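Local coordinates for aclacinomycin oxidoreductase (AknOx) (Streptomyces galilaeus, PDB 2IPI), which uses a bicovalently bound FAD to oxidise the terminal sugar of aclacinomycin N, and then of aclacinomycin A, with molecular oxygen in the last two steps of aclacinomycin biosynthesis, at residues A[144-148]-A[162-167]; A[226-230]-A[239-243]. All coordinates share one frame; numbering follows the deposited sequence.

Contact 1 lies in the PCMH-type FAD-binding part of the chain; contact 2 pairs the end of strand 221-227 with the connection leading to strand 248-256. They follow one another in series: contact 1 pairs the loops before and after helix 154-157 at the flavin, and contact 2 comes later, where strand 221-227 leaves its antiparallel sheet. Their centres are about 14 Å apart and their nearest atoms about 4 Å, without touching. H176 spans the gap, packing on P145 of contact 1 and hydrogen-bonding T229 OG1 of contact 2 through its ND1. Contact 1 sits at the flavin and the bound aclacinomycin; contact 2 lies further out, about 20 Å from the centre of the chain.

Contact 1. Residues A[144-148]-A[162-167]; sequences IPAGV and GYGPLS. With FAD (flavin-adenine dinucleotide), chain F.
At the pyrimidine edge of the flavin, in the PCMH-type FAD-binding fold, loops 144-148 and 162-167 meet through G147 and Y163 and present their backbones to the isoalloxazine. V148 N donates a nearly straight bond to FAD O4 (2.9 Å, 170°), Y163 N gives one to FAD O2, and FAD N3 returns one to Y163 O at 2.8 Å. O2, N3 and O4 thus each meet a main-chain atom of these loops. Both loops carry glycines here: G162 CA lies 2.9 Å from FAD O2, and G147 CA comes within 3.3 Å of FAD O4.

No conventional hydrogen bond joins the loops directly. Instead a reciprocal pair of CA-H...O contacts does so, G147 CA to Y163 O and G164 CA to A146 O, each 3.0 Å. V148 CG2 lies near FAD O4 and P165 CD, because chi1 of -165° sets CG1 anti to the backbone N and CG2 beside it, while P145 CB packs on L166. The Y163 ring edge has S167 OG in its plane; beyond, the ring lies near the proton acceptor Y397 and touches the bound aclacinomycin. S167 OG also accepts a hydrogen bond from G164 N, across the type I turn G164-S167. A water completes the join, donating to A146 O and accepting from L166 N at 2.9 Å.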
# COMPACT_ATOMS: atom_id res chain seq x y z
N ILE A 144 -11.46 3.87 -8.65
CA ILE A 144 -10.92 4.37 -7.40
C ILE A 144 -9.40 4.51 -7.50
O ILE A 144 -8.75 3.72 -8.19
CB ILE A 144 -11.28 3.45 -6.22
CG1 ILE A 144 -11.00 1.96 -6.40
CG2 ILE A 144 -12.73 3.70 -5.81
CD1 ILE A 144 -11.24 1.15 -5.14
N PRO A 145 -8.81 5.51 -6.85
CA PRO A 145 -7.35 5.66 -6.87
C PRO A 145 -6.61 4.67 -5.97
O PRO A 145 -6.00 5.04 -4.97
CB PRO A 145 -7.13 7.08 -6.33
CG PRO A 145 -8.35 7.38 -5.54
CD PRO A 145 -9.48 6.59 -6.10
N ALA A 146 -6.70 3.39 -6.34
CA ALA A 146 -6.06 2.33 -5.57
C ALA A 146 -4.70 1.95 -6.14
O ALA A 146 -4.18 2.52 -7.10
CB ALA A 146 -6.97 1.11 -5.51
N GLY A 147 -4.08 0.94 -5.53
CA GLY A 147 -2.74 0.50 -5.87
C GLY A 147 -2.54 0.09 -7.33
O GLY A 147 -3.48 0.13 -8.13
N VAL A 148 -1.31 -0.30 -7.63
CA VAL A 148 -0.92 -0.80 -8.94
C VAL A 148 -1.13 -2.29 -9.10
O VAL A 148 -1.66 -2.75 -10.13
CB VAL A 148 0.58 -0.52 -9.21
CG1 VAL A 148 0.87 -0.71 -10.69
CG2 VAL A 148 0.96 0.87 -8.76
N GLY A 162 -3.95 2.16 0.82
CA GLY A 162 -3.28 1.87 -0.43
C GLY A 162 -3.55 2.99 -1.43
O GLY A 162 -4.67 3.50 -1.52
N TYR A 163 -2.51 3.38 -2.13
CA TYR A 163 -2.49 4.48 -3.08
C TYR A 163 -2.02 3.93 -4.42
O TYR A 163 -1.46 2.84 -4.51
CB TYR A 163 -1.54 5.58 -2.57
CG TYR A 163 -0.10 5.35 -2.98
CD1 TYR A 163 0.45 6.08 -4.03
CD2 TYR A 163 0.71 4.42 -2.35
CE1 TYR A 163 1.76 5.87 -4.42
CE2 TYR A 163 2.02 4.20 -2.73
CZ TYR A 163 2.54 4.94 -3.77
OH TYR A 163 3.84 4.75 -4.16
N GLY A 164 -2.20 4.72 -5.48
CA GLY A 164 -1.72 4.26 -6.78
C GLY A 164 -1.48 5.41 -7.72
O GLY A 164 -1.26 6.53 -7.25
N PRO A 165 -1.50 5.11 -9.01
CA PRO A 165 -1.20 6.07 -10.08
C PRO A 165 -2.15 7.25 -10.16
O PRO A 165 -1.81 8.34 -10.64
CB PRO A 165 -1.35 5.19 -11.34
CG PRO A 165 -1.07 3.80 -10.86
CD PRO A 165 -1.80 3.75 -9.53
N LEU A 166 -3.39 7.09 -9.69
CA LEU A 166 -4.30 8.23 -9.73
C LEU A 166 -4.37 8.98 -8.42
O LEU A 166 -5.17 9.90 -8.27
CB LEU A 166 -5.70 7.79 -10.19
CG LEU A 166 -5.81 7.17 -11.58
CD1 LEU A 166 -7.21 6.66 -11.89
CD2 LEU A 166 -5.39 8.15 -12.66
N SER A 167 -3.52 8.65 -7.42
CA SER A 167 -3.68 9.39 -6.16
C SER A 167 -3.43 10.89 -6.32
O SER A 167 -4.18 11.72 -5.81
CB SER A 167 -2.77 8.84 -5.07
OG SER A 167 -3.02 7.45 -4.89
PA FAD F . -3.39 -9.76 3.28
O1A FAD F . -2.21 -10.44 3.65
O2A FAD F . -4.52 -10.68 3.15
O5B FAD F . -3.74 -8.61 4.29
C5B FAD F . -2.81 -7.69 4.71
C4B FAD F . -3.19 -7.14 6.08
O4B FAD F . -4.56 -6.83 6.09
C3B FAD F . -3.04 -8.22 7.18
O3B FAD F . -2.81 -7.64 8.41
C2B FAD F . -4.41 -8.88 7.20
O2B FAD F . -4.73 -9.54 8.40
C1B FAD F . -5.28 -7.67 6.91
N9A FAD F . -6.61 -8.02 6.38
C8A FAD F . -6.88 -8.79 5.33
N7A FAD F . -8.19 -8.86 5.13
C5A FAD F . -8.77 -8.14 6.09
C6A FAD F . -10.09 -7.86 6.39
N6A FAD F . -11.00 -8.29 5.60
N1A FAD F . -10.38 -7.08 7.42
C2A FAD F . -9.40 -6.58 8.13
N3A FAD F . -8.12 -6.82 7.87
C4A FAD F . -7.80 -7.60 6.88
N1 FAD F . 0.11 -0.84 -1.69
C2 FAD F . -0.19 0.44 -2.11
O2 FAD F . -0.60 1.26 -1.40
N3 FAD F . 0.00 0.75 -3.42
C4 FAD F . 0.48 -0.17 -4.34
O4 FAD F . 0.54 0.12 -5.50
C4X FAD F . 0.76 -1.47 -3.91
N5 FAD F . 1.25 -2.42 -4.76
C5X FAD F . 1.46 -3.70 -4.35
C6 FAD F . 1.88 -4.67 -5.27
C7 FAD F . 2.14 -5.94 -4.83
C7M FAD F . 2.47 -6.95 -5.87
C8 FAD F . 1.90 -6.30 -3.50
C8M FAD F . 1.89 -7.77 -3.12
C9 FAD F . 1.47 -5.32 -2.64
C9A FAD F . 1.27 -4.01 -3.02
N10 FAD F . 0.86 -3.05 -2.12
C10 FAD F . 0.56 -1.80 -2.57
C1' FAD F . 1.18 -3.15 -0.66
C2' FAD F . 0.13 -3.85 0.20
O2' FAD F . 0.40 -5.13 0.65
C3' FAD F . -1.27 -3.84 -0.39
O3' FAD F . -1.70 -2.55 -0.68
C4' FAD F . -2.11 -4.66 0.63
O4' FAD F . -1.61 -4.73 1.91
C5' FAD F . -2.49 -6.09 0.31
O5' FAD F . -3.44 -6.55 1.21
P FAD F . -3.91 -8.03 1.02
O1P FAD F . -5.29 -8.16 1.29
O2P FAD F . -3.56 -8.42 -0.28
O3P FAD F . -3.03 -8.95 1.96
O HOH W 1 -4.96 4.77 -8.87

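Contact 2. Residues A[226-230]-A[239-243]; sequences WFRTP and QLLPK
T229 meets L240, L241 and P242 just past the end of strand 221-227, where the chain leaves its antiparallel sheet and 239-243 comes back alongside it. The central bond is T229 N to L240 O, 3.0 Å and close to straight (165°).

The side chain of T229 leaves its backbone toward the other segment. CB lies 3.7 Å from L240 O, the same carbonyl oxygen that the backbone N uses. With OG1 set beside the backbone N (chi1 -57°), the hydroxyl reaches on over the L241-P242 junction: OG1 is 3.5 Å from L241 CA and equally far from P242 CD. Any bond from OG1 to L240 O would be long and weak, and the hydroxyl has a better partner in ND1 of H176.

L241 answers from the other segment. Its CB sets off along the contact rather than at the partner, but the branch ends nearer, and CD2 is the methyl that touches. It fits against F227 CB at the last strand residue, 3.9 Å away, and R228 CA just beyond it, at 3.7 Å. The side chains of R228 and L240 also cross, with R228 CG and L240 CB 4.2 Å apart, and the arginine, bent at chi2 and chi3, makes a cation-pi contact with Y178.

F227 keeps a backbone bond to F121, and R228, just past the strand, one to H176. L240 and L241 both pack on F121 of strand 120-123, and P242 lies against R169 and D170 of helix 167-170, wedging the returning loop between sheet and helix.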
# COMPACT_ATOMS: atom_id res chain seq x y z
N TRP A 226 -17.82 0.32 1.19
CA TRP A 226 -18.67 1.21 0.41
C TRP A 226 -17.92 2.44 -0.07
O TRP A 226 -17.29 3.12 0.73
CB TRP A 226 -19.96 1.60 1.16
CG TRP A 226 -20.89 0.42 1.38
CD1 TRP A 226 -20.81 -0.43 2.45
CD2 TRP A 226 -22.00 -0.05 0.60
NE1 TRP A 226 -21.78 -1.39 2.37
CE2 TRP A 226 -22.53 -1.19 1.24
CE3 TRP A 226 -22.59 0.35 -0.59
CZ2 TRP A 226 -23.62 -1.91 0.75
CZ3 TRP A 226 -23.67 -0.36 -1.09
CH2 TRP A 226 -24.19 -1.49 -0.43
N PHE A 227 -17.99 2.71 -1.38
CA PHE A 227 -17.31 3.88 -1.93
C PHE A 227 -18.25 4.89 -2.58
O PHE A 227 -19.15 4.53 -3.32
CB PHE A 227 -16.27 3.47 -3.00
CG PHE A 227 -15.16 2.68 -2.32
CD1 PHE A 227 -15.20 1.30 -2.29
CD2 PHE A 227 -14.11 3.37 -1.71
CE1 PHE A 227 -14.22 0.57 -1.63
CE2 PHE A 227 -13.13 2.63 -1.06
CZ PHE A 227 -13.18 1.26 -1.02
N ARG A 228 -17.95 6.15 -2.31
CA ARG A 228 -18.55 7.31 -2.91
C ARG A 228 -17.68 8.53 -2.64
O ARG A 228 -17.29 8.76 -1.49
CB ARG A 228 -19.95 7.53 -2.33
CG ARG A 228 -20.92 8.26 -3.26
CD ARG A 228 -21.35 9.58 -2.67
NE ARG A 228 -22.34 9.40 -1.61
CZ ARG A 228 -22.11 9.26 -0.32
NH1 ARG A 228 -20.86 9.28 0.15
NH2 ARG A 228 -23.11 9.10 0.54
N THR A 229 -17.40 9.31 -3.68
CA THR A 229 -16.67 10.55 -3.47
C THR A 229 -17.46 11.49 -2.57
O THR A 229 -18.62 11.78 -2.89
CB THR A 229 -16.35 11.24 -4.80
OG1 THR A 229 -15.62 10.32 -5.62
CG2 THR A 229 -15.49 12.47 -4.57
N PRO A 230 -16.90 11.95 -1.46
CA PRO A 230 -17.61 12.89 -0.57
C PRO A 230 -18.16 14.07 -1.35
O PRO A 230 -19.27 14.55 -1.10
CB PRO A 230 -16.54 13.30 0.43
CG PRO A 230 -15.66 12.08 0.49
CD PRO A 230 -15.56 11.61 -0.94
N GLN A 239 -21.24 9.27 -11.98
CA GLN A 239 -20.73 10.57 -11.54
C GLN A 239 -20.52 10.55 -10.02
O GLN A 239 -20.37 11.63 -9.43
CB GLN A 239 -21.67 11.71 -11.88
CG GLN A 239 -21.87 12.01 -13.35
CD GLN A 239 -22.46 13.39 -13.53
OE1 GLN A 239 -21.79 14.42 -13.42
NE2 GLN A 239 -23.76 13.41 -13.81
N LEU A 240 -20.50 9.35 -9.44
CA LEU A 240 -20.38 9.24 -7.98
C LEU A 240 -18.98 8.84 -7.57
O LEU A 240 -18.66 8.81 -6.37
CB LEU A 240 -21.43 8.27 -7.41
CG LEU A 240 -22.87 8.80 -7.41
CD1 LEU A 240 -23.80 7.92 -6.59
CD2 LEU A 240 -22.91 10.24 -6.91
N LEU A 241 -18.11 8.52 -8.52
CA LEU A 241 -16.69 8.30 -8.22
C LEU A 241 -15.89 8.80 -9.43
O LEU A 241 -16.50 8.97 -10.50
CB LEU A 241 -16.34 6.87 -7.90
CG LEU A 241 -16.91 6.06 -6.76
CD1 LEU A 241 -16.81 4.57 -7.02
CD2 LEU A 241 -16.10 6.43 -5.52
N PRO A 242 -14.59 9.04 -9.33
CA PRO A 242 -13.83 9.56 -10.47
C PRO A 242 -13.93 8.66 -11.69
O PRO A 242 -13.95 7.43 -11.62
CB PRO A 242 -12.39 9.60 -9.93
CG PRO A 242 -12.61 9.83 -8.46
CD PRO A 242 -13.71 8.82 -8.15
N LYS A 243 -13.96 9.33 -12.85
CA LYS A 243 -13.99 8.67 -14.13
C LYS A 243 -12.61 8.24 -14.61
O LYS A 243 -11.66 9.00 -14.46
CB LYS A 243 -14.58 9.60 -15.20
CG LYS A 243 -15.81 8.97 -15.86
CD LYS A 243 -17.01 9.13 -14.94
CE LYS A 243 -17.91 10.27 -15.43
NZ LYS A 243 -18.98 9.73 -16.31